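PDB 4MF4: HpcH/HpaI aldolase/citrate lyase family protein from Burkholderia cenocepacia, which belongs to the HpcH/HpaI aldolase/citrate lyase family and folds as a TIM barrel, eight parallel strands ringed by helices. Local coordinates for residues D172-I177 / M212-A217; I109-D114 / S167-D172; S38-L43 / R70-A75. All blocks are in the same frame, centred on the assembly; numbering follows the deposited sequence.

Interaction 1. Residues D172-I177 / M212-A217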
ATOM      1  N   ASP A 172      42.927   3.892  -1.496  1.00 27.92           N
ATOM      2  CA  ASP A 172      44.113   4.766  -1.505  1.00 31.92           C
ATOM      3  C   ASP A 172      43.922   5.984  -0.589  1.00 32.12           C
ATOM      4  O   ASP A 172      44.887   6.502  -0.037  1.00 33.25           O
ATOM      5  CB  ASP A 172      44.440   5.241  -2.921  1.00 36.94           C
ATOM      6  CG  ASP A 172      44.876   4.109  -3.834  1.00 44.32           C
ATOM      7  OD1 ASP A 172      45.795   3.334  -3.468  1.00 55.11           O
ATOM      8  OD2 ASP A 172      44.301   3.996  -4.931  1.00 50.73           O
ATOM      9  N   GLU A 173      42.667   6.401  -0.413  1.00 26.66           N
ATOM     10  CA  GLU A 173      42.318   7.593   0.313  1.00 24.57           C
ATOM     11  C   GLU A 173      41.886   7.286   1.742  1.00 21.74           C
ATOM     12  O   GLU A 173      41.497   8.187   2.463  1.00 19.83           O
ATOM     13  CB  GLU A 173      41.159   8.315  -0.451  1.00 25.68           C
ATOM     14  CG  GLU A 173      41.561   9.021  -1.749  1.00 28.61           C
ATOM     15  CD  GLU A 173      42.310  10.327  -1.473  1.00 31.71           C
ATOM     16  OE1 GLU A 173      42.125  11.313  -2.200  1.00 36.35           O
ATOM     17  OE2 GLU A 173      43.040  10.398  -0.484  1.00 31.23           O
ATOM     18  N   VAL A 174      41.998   6.030   2.177  1.00 21.38           N
ATOM     19  CA  VAL A 174      41.312   5.577   3.382  1.00 18.99           C
ATOM     20  C   VAL A 174      41.835   6.171   4.687  1.00 19.27           C
ATOM     21  O   VAL A 174      41.069   6.389   5.616  1.00 18.46           O
ATOM     22  CB  VAL A 174      41.251   4.056   3.499  1.00 18.99           C
ATOM     23  CG1 VAL A 174      42.619   3.474   3.818  1.00 19.04           C
ATOM     24  CG2 VAL A 174      40.255   3.663   4.606  1.00 19.81           C
ATOM     25  N   GLU A 175      43.125   6.470   4.765  1.00 19.83           N
ATOM     26  CA  GLU A 175      43.642   7.088   5.974  1.00 20.66           C
ATOM     27  C   GLU A 175      43.055   8.518   6.110  1.00 20.78           C
ATOM     28  O   GLU A 175      42.662   8.923   7.184  1.00 21.18           O
ATOM     29  CB  GLU A 175      45.188   7.062   6.005  1.00 22.06           C
ATOM     30  CG  GLU A 175      45.765   5.622   5.993  1.00 23.23           C
ATOM     31  CD  GLU A 175      45.884   4.979   4.599  1.00 24.95           C
ATOM     32  OE1 GLU A 175      45.641   5.662   3.560  1.00 26.69           O
ATOM     33  OE2 GLU A 175      46.231   3.760   4.515  1.00 25.67           O
ATOM     34  N   ARG A 176      42.966   9.256   5.025  1.00 21.41           N
ATOM     35  CA  ARG A 176      42.388  10.622   5.080  1.00 21.83           C
ATOM     36  C   ARG A 176      40.852  10.589   5.273  1.00 19.79           C
ATOM     37  O   ARG A 176      40.269  11.512   5.866  1.00 18.29           O
ATOM     38  CB  ARG A 176      42.738  11.388   3.801  1.00 24.53           C
ATOM     39  CG  ARG A 176      44.237  11.669   3.602  1.00 28.84           C
ATOM     40  CD  ARG A 176      44.544  11.943   2.126  1.00 33.66           C
ATOM     41  NE  ARG A 176      44.236  13.333   1.753  1.00 38.90           N
ATOM     42  CZ  ARG A 176      43.726  13.751   0.583  1.00 41.35           C
ATOM     43  NH1 ARG A 176      43.393  12.909  -0.387  1.00 42.42           N
ATOM     44  NH2 ARG A 176      43.512  15.042   0.397  1.00 42.61           N
ATOM     45  N   ILE A 177      40.187   9.562   4.718  1.00 17.83           N
ATOM     46  CA  ILE A 177      38.764   9.337   5.018  1.00 16.90           C
ATOM     47  C   ILE A 177      38.564   9.080   6.516  1.00 17.36           C
ATOM     48  O   ILE A 177      37.713   9.688   7.152  1.00 17.58           O
ATOM     49  CB  ILE A 177      38.182   8.193   4.187  1.00 16.45           C
ATOM     50  CG1 ILE A 177      38.150   8.620   2.715  1.00 16.18           C
ATOM     51  CG2 ILE A 177      36.772   7.832   4.672  1.00 16.25           C
ATOM     52  CD1 ILE A 177      37.897   7.498   1.751  1.00 16.40           C
ATOM     53  N   MET A 212      41.461  -4.943   1.853  1.00 16.71           N
ATOM     54  CA  MET A 212      40.663  -4.991   3.059  1.00 18.59           C
ATOM     55  C   MET A 212      41.534  -4.764   4.305  1.00 18.54           C
ATOM     56  O   MET A 212      41.160  -3.996   5.183  1.00 19.32           O
ATOM     57  CB  MET A 212      39.900  -6.307   3.147  1.00 19.76           C
ATOM     58  CG  MET A 212      38.900  -6.545   2.013  1.00 22.57           C
ATOM     59  SD  MET A 212      38.281  -8.241   2.001  1.00 26.95           S
ATOM     60  CE  MET A 212      37.511  -8.312   3.582  1.00 25.71           C
ATOM     61  N   ALA A 213      42.687  -5.447   4.372  1.00 18.28           N
ATOM     62  CA  ALA A 213      43.643  -5.320   5.470  1.00 18.31           C
ATOM     63  C   ALA A 213      44.032  -3.850   5.646  1.00 18.50           C
ATOM     64  O   ALA A 213      44.086  -3.361   6.781  1.00 18.07           O
ATOM     65  CB  ALA A 213      44.880  -6.209   5.210  1.00 18.86           C
ATOM     66  N   ARG A 214      44.266  -3.133   4.533  1.00 18.98           N
ATOM     67  CA  ARG A 214      44.580  -1.711   4.608  1.00 20.26           C
ATOM     68  C   ARG A 214      43.493  -0.890   5.270  1.00 18.26           C
ATOM     69  O   ARG A 214      43.782  -0.017   6.086  1.00 18.23           O
ATOM     70  CB  ARG A 214      44.940  -1.104   3.234  1.00 22.20           C
ATOM     71  CG  ARG A 214      45.418   0.338   3.346  1.00 23.82           C
ATOM     72  CD  ARG A 214      45.919   0.888   2.022  1.00 27.88           C
ATOM     73  NE  ARG A 214      46.020   2.351   2.026  1.00 29.86           N
ATOM     74  CZ  ARG A 214      46.377   3.073   0.971  1.00 31.88           C
ATOM     75  NH1 ARG A 214      46.665   2.491  -0.189  1.00 33.21           N
ATOM     76  NH2 ARG A 214      46.462   4.379   1.078  1.00 35.60           N
ATOM     77  N   VAL A 215      42.238  -1.171   4.936  1.00 17.20           N
ATOM     78  CA  VAL A 215      41.133  -0.400   5.481  1.00 16.49           C
ATOM     79  C   VAL A 215      41.024  -0.640   6.997  1.00 15.90           C
ATOM     80  O   VAL A 215      40.893   0.290   7.807  1.00 15.29           O
ATOM     81  CB  VAL A 215      39.792  -0.800   4.771  1.00 16.65           C
ATOM     82  CG1 VAL A 215      38.621  -0.130   5.449  1.00 16.95           C
ATOM     83  CG2 VAL A 215      39.823  -0.408   3.303  1.00 17.46           C
ATOM     84  N   LEU A 216      41.043  -1.907   7.384  1.00 16.08           N
ATOM     85  CA  LEU A 216      41.053  -2.262   8.821  1.00 15.68           C
ATOM     86  C   LEU A 216      42.193  -1.578   9.595  1.00 16.43           C
ATOM     87  O   LEU A 216      41.991  -1.052  10.709  1.00 16.98           O
ATOM     88  CB  LEU A 216      41.145  -3.786   8.971  1.00 16.23           C
ATOM     89  CG  LEU A 216      41.301  -4.366  10.388  1.00 15.87           C
ATOM     90  CD1 LEU A 216      40.063  -3.989  11.197  1.00 17.04           C
ATOM     91  CD2 LEU A 216      41.472  -5.876  10.365  1.00 16.49           C
ATOM     92  N   ALA A 217      43.396  -1.604   9.017  1.00 16.34           N
ATOM     93  CA  ALA A 217      44.579  -1.036   9.669  1.00 16.73           C
ATOM     94  C   ALA A 217      44.438   0.451   9.773  1.00 16.79           C
ATOM     95  O   ALA A 217      44.805   1.065  10.787  1.00 16.20           O
ATOM     96  CB  ALA A 217      45.840  -1.401   8.900  1.00 16.44           C
TER
HETATM   97  O   HOH W   1      46.113   1.487   6.408  1.00 19.85           O
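Asp172 meets Arg214 at the far end of the arginine: its OD1 lies 3.5 Å from NH1, a long salt bridge, with carboxylate and guanidinium planes turned 61° apart. The backbone of Asp172 lies against the same group, its CA over one guanidinium face. Val174 supplies the apolar part of the contact. Its CG1 runs past the arginine chain, 4.0 Å from Arg214 NE, while CG2, set anti to the backbone N, points to Val215 and approaches its CG1 to 4.2 Å. Glu175 makes the main polar grip. A bend at chi2 (83°) folds its carboxylate back to the edge of the guanidinium, where the two planes are nearly coplanar. Arg214 answers side-on: NH2 gives a nearly straight bond to Glu175 OE1 (2.9 Å), and NE a more bent one to Glu175 OE2 (2.9 Å), each oxygen using its syn lone pair. This two-point hold fixes the rotation of both flat groups, and the extended Arg214 chain spans the gap between the helices. A water donates to Glu175 OE2 and to Arg214 O, tying the carboxylate to the backbone of helix 206-222. The charged network thus forms the outer side of the contact, while Val174 rests on Leu186 and Val215 on Val188, both of strand 185-188; Val174 and Glu175 also reach Ala218, farther along helix 206-222.

Interaction 2. Residues I109-D114 / S167-D172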
ATOM      1  N   ILE A 109      31.883   5.684  -0.871  1.00 18.82           N
ATOM      2  CA  ILE A 109      32.619   6.873  -0.406  1.00 19.59           C
ATOM      3  C   ILE A 109      34.075   6.663  -0.844  1.00 20.45           C
ATOM      4  O   ILE A 109      34.713   5.712  -0.390  1.00 20.92           O
ATOM      5  CB  ILE A 109      32.543   7.043   1.128  1.00 19.02           C
ATOM      6  CG1 ILE A 109      31.111   7.365   1.587  1.00 18.35           C
ATOM      7  CG2 ILE A 109      33.527   8.094   1.616  1.00 18.50           C
ATOM      8  CD1 ILE A 109      30.576   8.716   1.181  1.00 18.22           C
ATOM      9  N   GLU A 110      34.593   7.542  -1.695  1.00 21.73           N
ATOM     10  CA  GLU A 110      35.913   7.330  -2.285  1.00 21.93           C
ATOM     11  C   GLU A 110      36.979   8.343  -1.943  1.00 19.93           C
ATOM     12  O   GLU A 110      38.162   8.073  -2.147  1.00 19.08           O
ATOM     13  CB  GLU A 110      35.758   7.306  -3.785  1.00 25.45           C
ATOM     14  CG  GLU A 110      34.740   6.282  -4.218  1.00 27.59           C
ATOM     15  CD  GLU A 110      34.820   6.034  -5.703  1.00 34.08           C
ATOM     16  OE1 GLU A 110      35.301   4.966  -6.111  1.00 35.19           O
ATOM     17  OE2 GLU A 110      34.439   6.955  -6.457  1.00 39.19           O
ATOM     18  N   THR A 111      36.576   9.520  -1.464  1.00 18.45           N
ATOM     19  CA  THR A 111      37.521  10.568  -1.108  1.00 17.98           C
ATOM     20  C   THR A 111      37.170  11.201   0.231  1.00 17.63           C
ATOM     21  O   THR A 111      36.061  11.089   0.698  1.00 16.31           O
ATOM     22  CB  THR A 111      37.499  11.685  -2.163  1.00 17.93           C
ATOM     23  OG1 THR A 111      36.204  12.285  -2.173  1.00 17.02           O
ATOM     24  CG2 THR A 111      37.791  11.115  -3.583  1.00 17.86           C
ATOM     25  N   PRO A 112      38.128  11.900   0.846  1.00 18.37           N
ATOM     26  CA  PRO A 112      37.765  12.522   2.073  1.00 18.45           C
ATOM     27  C   PRO A 112      36.736  13.630   1.819  1.00 18.67           C
ATOM     28  O   PRO A 112      35.935  13.860   2.678  1.00 18.05           O
ATOM     29  CB  PRO A 112      39.099  13.064   2.621  1.00 19.76           C
ATOM     30  CG  PRO A 112      40.057  13.023   1.498  1.00 19.91           C
ATOM     31  CD  PRO A 112      39.577  11.929   0.598  1.00 19.05           C
ATOM     32  N   ASP A 113      36.738  14.268   0.646  1.00 18.61           N
ATOM     33  CA  ASP A 113      35.635  15.224   0.294  1.00 21.26           C
ATOM     34  C   ASP A 113      34.267  14.574   0.277  1.00 17.99           C
ATOM     35  O   ASP A 113      33.357  15.142   0.791  1.00 18.22           O
ATOM     36  CB  ASP A 113      35.871  15.963  -1.030  1.00 23.79           C
ATOM     37  CG  ASP A 113      36.903  17.052  -0.890  1.00 29.38           C
ATOM     38  OD1 ASP A 113      37.387  17.249   0.245  1.00 32.63           O
ATOM     39  OD2 ASP A 113      37.243  17.720  -1.894  1.00 33.55           O
ATOM     40  N   ASP A 114      34.136  13.385  -0.285  1.00 17.52           N
ATOM     41  CA  ASP A 114      32.883  12.653  -0.221  1.00 16.77           C
ATOM     42  C   ASP A 114      32.433  12.426   1.233  1.00 16.04           C
ATOM     43  O   ASP A 114      31.282  12.568   1.552  1.00 16.07           O
ATOM     44  CB  ASP A 114      33.036  11.237  -0.849  1.00 16.98           C
ATOM     45  CG  ASP A 114      33.241  11.246  -2.372  1.00 18.06           C
ATOM     46  OD1 ASP A 114      33.074  12.287  -3.026  1.00 19.32           O
ATOM     47  OD2 ASP A 114      33.615  10.192  -2.893  1.00 19.18           O
ATOM     48  N   SER A 167      35.984   0.891  -3.201  1.00 35.49           N
ATOM     49  CA  SER A 167      36.626   1.139  -4.451  1.00 32.21           C
ATOM     50  C   SER A 167      38.116   1.217  -4.249  1.00 32.63           C
ATOM     51  O   SER A 167      38.599   1.436  -3.134  1.00 31.44           O
ATOM     52  CB  SER A 167      36.157   2.498  -4.915  1.00 37.03           C
ATOM     53  OG  SER A 167      36.347   3.400  -3.827  1.00 33.89           O
ATOM     54  N   ALA A 168      38.860   1.154  -5.335  1.00 31.40           N
ATOM     55  CA  ALA A 168      40.303   1.259  -5.262  1.00 30.86           C
ATOM     56  C   ALA A 168      40.807   2.675  -4.913  1.00 32.09           C
ATOM     57  O   ALA A 168      41.824   2.870  -4.223  1.00 29.63           O
ATOM     58  CB  ALA A 168      40.888   0.831  -6.580  1.00 31.51           C
ATOM     59  N   ARG A 169      40.123   3.681  -5.428  1.00 30.59           N
ATOM     60  CA  ARG A 169      40.471   5.054  -5.078  1.00 29.84           C
ATOM     61  C   ARG A 169      40.189   5.254  -3.582  1.00 23.29           C
ATOM     62  O   ARG A 169      40.940   5.904  -2.871  1.00 23.98           O
ATOM     63  CB  ARG A 169      39.649   6.061  -5.901  1.00 32.15           C
ATOM     64  CG  ARG A 169      39.769   7.492  -5.378  1.00 34.88           C
ATOM     65  CD  ARG A 169      39.132   8.477  -6.321  1.00 37.99           C
ATOM     66  NE  ARG A 169      37.817   8.026  -6.785  1.00 39.34           N
ATOM     67  CZ  ARG A 169      37.128   8.617  -7.760  1.00 44.03           C
ATOM     68  NH1 ARG A 169      37.643   9.671  -8.390  1.00 46.01           N
ATOM     69  NH2 ARG A 169      35.924   8.156  -8.117  1.00 40.72           N
ATOM     70  N   GLY A 170      39.086   4.700  -3.127  1.00 21.40           N
ATOM     71  CA  GLY A 170      38.699   4.821  -1.710  1.00 20.82           C
ATOM     72  C   GLY A 170      39.734   4.188  -0.806  1.00 20.27           C
ATOM     73  O   GLY A 170      40.062   4.725   0.244  1.00 18.65           O
ATOM     74  N   VAL A 171      40.251   3.031  -1.219  1.00 21.05           N
ATOM     75  CA  VAL A 171      41.294   2.381  -0.443  1.00 23.24           C
ATOM     76  C   VAL A 171      42.558   3.257  -0.386  1.00 25.15           C
ATOM     77  O   VAL A 171      43.145   3.405   0.689  1.00 25.24           O
ATOM     78  CB  VAL A 171      41.615   0.952  -0.922  1.00 23.93           C
ATOM     79  CG1 VAL A 171      42.730   0.375  -0.066  1.00 22.95           C
ATOM     80  CG2 VAL A 171      40.379   0.044  -0.800  1.00 23.61           C
ATOM     81  N   ASP A 172      42.927   3.892  -1.496  1.00 27.92           N
ATOM     82  CA  ASP A 172      44.113   4.766  -1.505  1.00 31.92           C
ATOM     83  C   ASP A 172      43.922   5.984  -0.589  1.00 32.12           C
ATOM     84  O   ASP A 172      44.887   6.502  -0.037  1.00 33.25           O
ATOM     85  CB  ASP A 172      44.440   5.241  -2.921  1.00 36.94           C
ATOM     86  CG  ASP A 172      44.876   4.109  -3.834  1.00 44.32           C
ATOM     87  OD1 ASP A 172      45.795   3.334  -3.468  1.00 55.11           O
ATOM     88  OD2 ASP A 172      44.301   3.996  -4.931  1.00 50.73           O
TER
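Glu110 and Arg169 form the ion pair of this contact, toward its exposed side. Arg169 NH2 donates to Glu110 OE2 in a salt bridge whose modelled length of 2.5 Å is shorter than expected and doubtful in detail; the N-H...O angle is a bent 141°. The two side chains meet at about a right angle and their flat ends stand 81° apart, and the nitrogen reaches OE2 from above the carboxylate plane, while the oxygen lies near the edge of the guanidinium, tilted from its plane. A turn at chi3 (46°) swings the arginine head back toward Glu110, and Thr111 CG2 rests 4.0 Å from Arg169 CD beside it. Beside the ion pair the backbones come very close: Gly170 CA directs a C-H at Glu110 O, 3.3 Å away, and the CA atoms of Glu110 and Gly170 are only 3.8 Å apart. With no side chain on Gly170, the chain before helix 112-121 can lie directly against helix 168-172. Ser167 OG lies 3.0 Å from Glu110 OE1.

The next shell sets both backbones. Ser167 is the N-cap of helix 168-172, its OG accepting from Gly170 N at 3.1 Å. Thr111 and Asp114 form a capping box at the start of helix 112-121: Asp114 N donates to Thr111 OG1 at 3.0 Å, and Thr111 N returns a weak bond to Asp114 OD2. That OD2 also accepts from Glu110 N at 3.1 Å, through its anti lone pair. Farther out, backbone bonds join Ile109 to Gln164 of strand 160-165. The arrangement belongs to a TIM barrel: segments following the adjacent parallel strands 103-106 and 160-165 lie side by side, each leading into a capped helix.

Interaction 3. Residues S38-L43 / R70-A75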
ATOM      1  N   SER A  38       6.792  -7.150   9.495  0.50 17.89           N
ATOM      2  CA  SER A  38       6.714  -8.294  10.394  0.50 17.92           C
ATOM      3  C   SER A  38       8.090  -8.932  10.576  0.50 17.58           C
ATOM      4  O   SER A  38       8.451  -9.286  11.684  0.50 17.48           O
ATOM      5  CB  SER A  38       5.673  -9.304   9.886  0.50 18.53           C
ATOM      6  OG  SER A  38       5.818  -9.523   8.496  0.50 18.21           O
ATOM      7  N   ALA A  39       8.871  -9.020   9.500  1.00 16.93           N
ATOM      8  CA  ALA A  39      10.209  -9.609   9.570  1.00 17.40           C
ATOM      9  C   ALA A  39      11.113  -8.750  10.429  1.00 16.61           C
ATOM     10  O   ALA A  39      11.891  -9.287  11.222  1.00 15.31           O
ATOM     11  CB  ALA A  39      10.845  -9.800   8.203  1.00 17.12           C
ATOM     12  N   ALA A  40      10.994  -7.432  10.283  1.00 15.49           N
ATOM     13  CA  ALA A  40      11.825  -6.487  11.061  1.00 15.11           C
ATOM     14  C   ALA A  40      11.474  -6.574  12.547  1.00 15.29           C
ATOM     15  O   ALA A  40      12.381  -6.546  13.429  1.00 17.59           O
ATOM     16  CB  ALA A  40      11.621  -5.060  10.571  1.00 14.74           C
ATOM     17  N   GLU A  41      10.181  -6.632  12.829  1.00 14.44           N
ATOM     18  CA  GLU A  41       9.726  -6.740  14.210  1.00 14.69           C
ATOM     19  C   GLU A  41      10.145  -8.074  14.803  1.00 14.84           C
ATOM     20  O   GLU A  41      10.722  -8.116  15.912  1.00 13.80           O
ATOM     21  CB  GLU A  41       8.217  -6.558  14.375  1.00 15.72           C
ATOM     22  CG  GLU A  41       7.862  -6.419  15.845  1.00 15.76           C
ATOM     23  CD  GLU A  41       6.435  -6.080  16.139  1.00 17.36           C
ATOM     24  OE1 GLU A  41       5.587  -5.974  15.212  1.00 17.22           O
ATOM     25  OE2 GLU A  41       6.164  -5.905  17.363  1.00 19.40           O
ATOM     26  N   ALA A  42       9.941  -9.161  14.052  1.00 14.64           N
ATOM     27  CA  ALA A  42      10.461 -10.464  14.514  1.00 14.08           C
ATOM     28  C   ALA A  42      11.977 -10.425  14.800  1.00 13.86           C
ATOM     29  O   ALA A  42      12.433 -10.825  15.868  1.00 13.45           O
ATOM     30  CB  ALA A  42      10.089 -11.571  13.520  1.00 14.39           C
ATOM     31  N   LEU A  43      12.771  -9.948  13.841  1.00 13.28           N
ATOM     32  CA  LEU A  43      14.226  -9.897  14.014  1.00 13.63           C
ATOM     33  C   LEU A  43      14.724  -8.964  15.127  1.00 13.40           C
ATOM     34  O   LEU A  43      15.813  -9.161  15.674  1.00 14.59           O
ATOM     35  CB  LEU A  43      14.923  -9.648  12.657  1.00 13.35           C
ATOM     36  CG  LEU A  43      14.758 -10.809  11.697  1.00 13.71           C
ATOM     37  CD1 LEU A  43      15.243 -10.444  10.289  1.00 14.10           C
ATOM     38  CD2 LEU A  43      15.511 -12.051  12.201  1.00 13.59           C
ATOM     39  N   ARG A  70       9.413   1.708  12.947  1.00 12.81           N
ATOM     40  CA  ARG A  70       8.335   1.609  13.901  1.00 13.32           C
ATOM     41  C   ARG A  70       8.253   0.188  14.314  1.00 13.41           C
ATOM     42  O   ARG A  70       8.070  -0.106  15.502  1.00 13.85           O
ATOM     43  CB  ARG A  70       6.991   2.068  13.269  1.00 14.29           C
ATOM     44  CG  ARG A  70       6.752   3.551  13.283  1.00 14.71           C
ATOM     45  CD  ARG A  70       5.605   3.914  12.353  1.00 16.13           C
ATOM     46  NE  ARG A  70       5.427   5.314  12.497  1.00 17.46           N
ATOM     47  CZ  ARG A  70       5.192   6.158  11.515  1.00 17.18           C
ATOM     48  NH1 ARG A  70       5.054   5.727  10.250  1.00 16.71           N
ATOM     49  NH2 ARG A  70       5.098   7.434  11.839  1.00 18.76           N
ATOM     50  N   ALA A  71       8.409  -0.726  13.356  1.00 12.81           N
ATOM     51  CA  ALA A  71       8.231  -2.137  13.652  1.00 12.69           C
ATOM     52  C   ALA A  71       9.334  -2.650  14.613  1.00 12.74           C
ATOM     53  O   ALA A  71       9.071  -3.396  15.535  1.00 13.32           O
ATOM     54  CB  ALA A  71       8.230  -2.969  12.375  1.00 12.50           C
ATOM     55  N   ILE A  72      10.559  -2.253  14.367  1.00 12.31           N
ATOM     56  CA  ILE A  72      11.679  -2.566  15.263  1.00 12.79           C
ATOM     57  C   ILE A  72      11.456  -1.892  16.641  1.00 12.93           C
ATOM     58  O   ILE A  72      11.616  -2.531  17.673  1.00 12.12           O
ATOM     59  CB  ILE A  72      13.030  -2.092  14.658  1.00 12.59           C
ATOM     60  CG1 ILE A  72      13.442  -2.949  13.450  1.00 11.83           C
ATOM     61  CG2 ILE A  72      14.158  -2.128  15.695  1.00 13.27           C
ATOM     62  CD1 ILE A  72      14.437  -2.244  12.556  1.00 11.33           C
ATOM     63  N   ALA A  73      11.083  -0.604  16.662  1.00 13.09           N
ATOM     64  CA  ALA A  73      10.906   0.112  17.946  1.00 13.12           C
ATOM     65  C   ALA A  73       9.782  -0.527  18.781  1.00 13.93           C
ATOM     66  O   ALA A  73       9.813  -0.528  20.000  1.00 14.33           O
ATOM     67  CB  ALA A  73      10.613   1.591  17.737  1.00 13.38           C
ATOM     68  N   ALA A  74       8.808  -1.094  18.095  1.00 13.52           N
ATOM     69  CA  ALA A  74       7.686  -1.685  18.758  1.00 13.85           C
ATOM     70  C   ALA A  74       8.050  -2.879  19.596  1.00 14.68           C
ATOM     71  O   ALA A  74       7.293  -3.198  20.522  1.00 15.77           O
ATOM     72  CB  ALA A  74       6.580  -2.041  17.748  1.00 13.35           C
ATOM     73  N   ALA A  75       9.176  -3.545  19.291  1.00 14.32           N
ATOM     74  CA  ALA A  75       9.616  -4.693  20.068  1.00 16.11           C
ATOM     75  C   ALA A  75      10.148  -4.281  21.423  1.00 16.77           C
ATOM     76  O   ALA A  75      10.307  -5.140  22.257  1.00 17.68           O
ATOM     77  CB  ALA A  75      10.681  -5.519  19.338  1.00 16.22           C
TER
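Glu41 lays its aliphatic stem across the backbone of Ala71, with CG 3.3 Å from Ala71 O and CB 4.1 Å from Ala71 CB. The chain leaves with CG anti to the backbone N (chi1 -169°) and stays extended through chi2, so the stem passes over that carbonyl and its carboxylate arrives above the end of the other segment, OE2 lying 3.9 Å from Ala74 CB. Next to it in the chain, Ala40 uses its methyl: CB sits 4.0 Å from Ile72 CG1 and 4.4 Å from Ala71 CB, and Ile72 CG1 also packs on Ala40 O at 3.8 Å. Small residues on both sides let the backbones come close, the CA atoms of Glu41 and Ile72 being 4.7 Å apart. No hydrogen bond crosses between the segments.

In the barrel, helices 37-43 and 62-73 follow the neighbouring strands 27-32 and 50-54, so the contact joins successive helices of the outer layer of a TIM barrel, with Leu43 turned to Leu30 and Leu32 on strand 27-32.

Although it belongs to the outer layer, the contact is buried, and two other subunits pack on it. Glu41 OE1 is held by Arg70 and Arg141 of the second subunit, and Arg70 here holds Glu41 of that subunit in return. Ala73 and Ala74 pack on Ala74 and Ala73 of the same neighbour, while Ser38 OG bonds to Leu34 O of a third subunit.

Interactions 1 and 2 are neighbours, their centres about 9 Å apart, and form one continuous patch, sharing Asp172. Both are partly buried and carry an arginine-glutamate salt bridge; interaction 1 adds a valine pair and joins side chains of helix 206-222 to those of the two successive short helices 168-172 and 174-178, whereas interaction 2 adds a close backbone approach near two helix starts. Interaction 3 lies on the opposite side of the chain's centre, about 35 and 34 Å from the other two between centres. It is buried and lies against two neighbouring subunits; alanine methyls and aliphatic stems meet each other and backbone carbonyls, and its charges are paired across the subunit boundary.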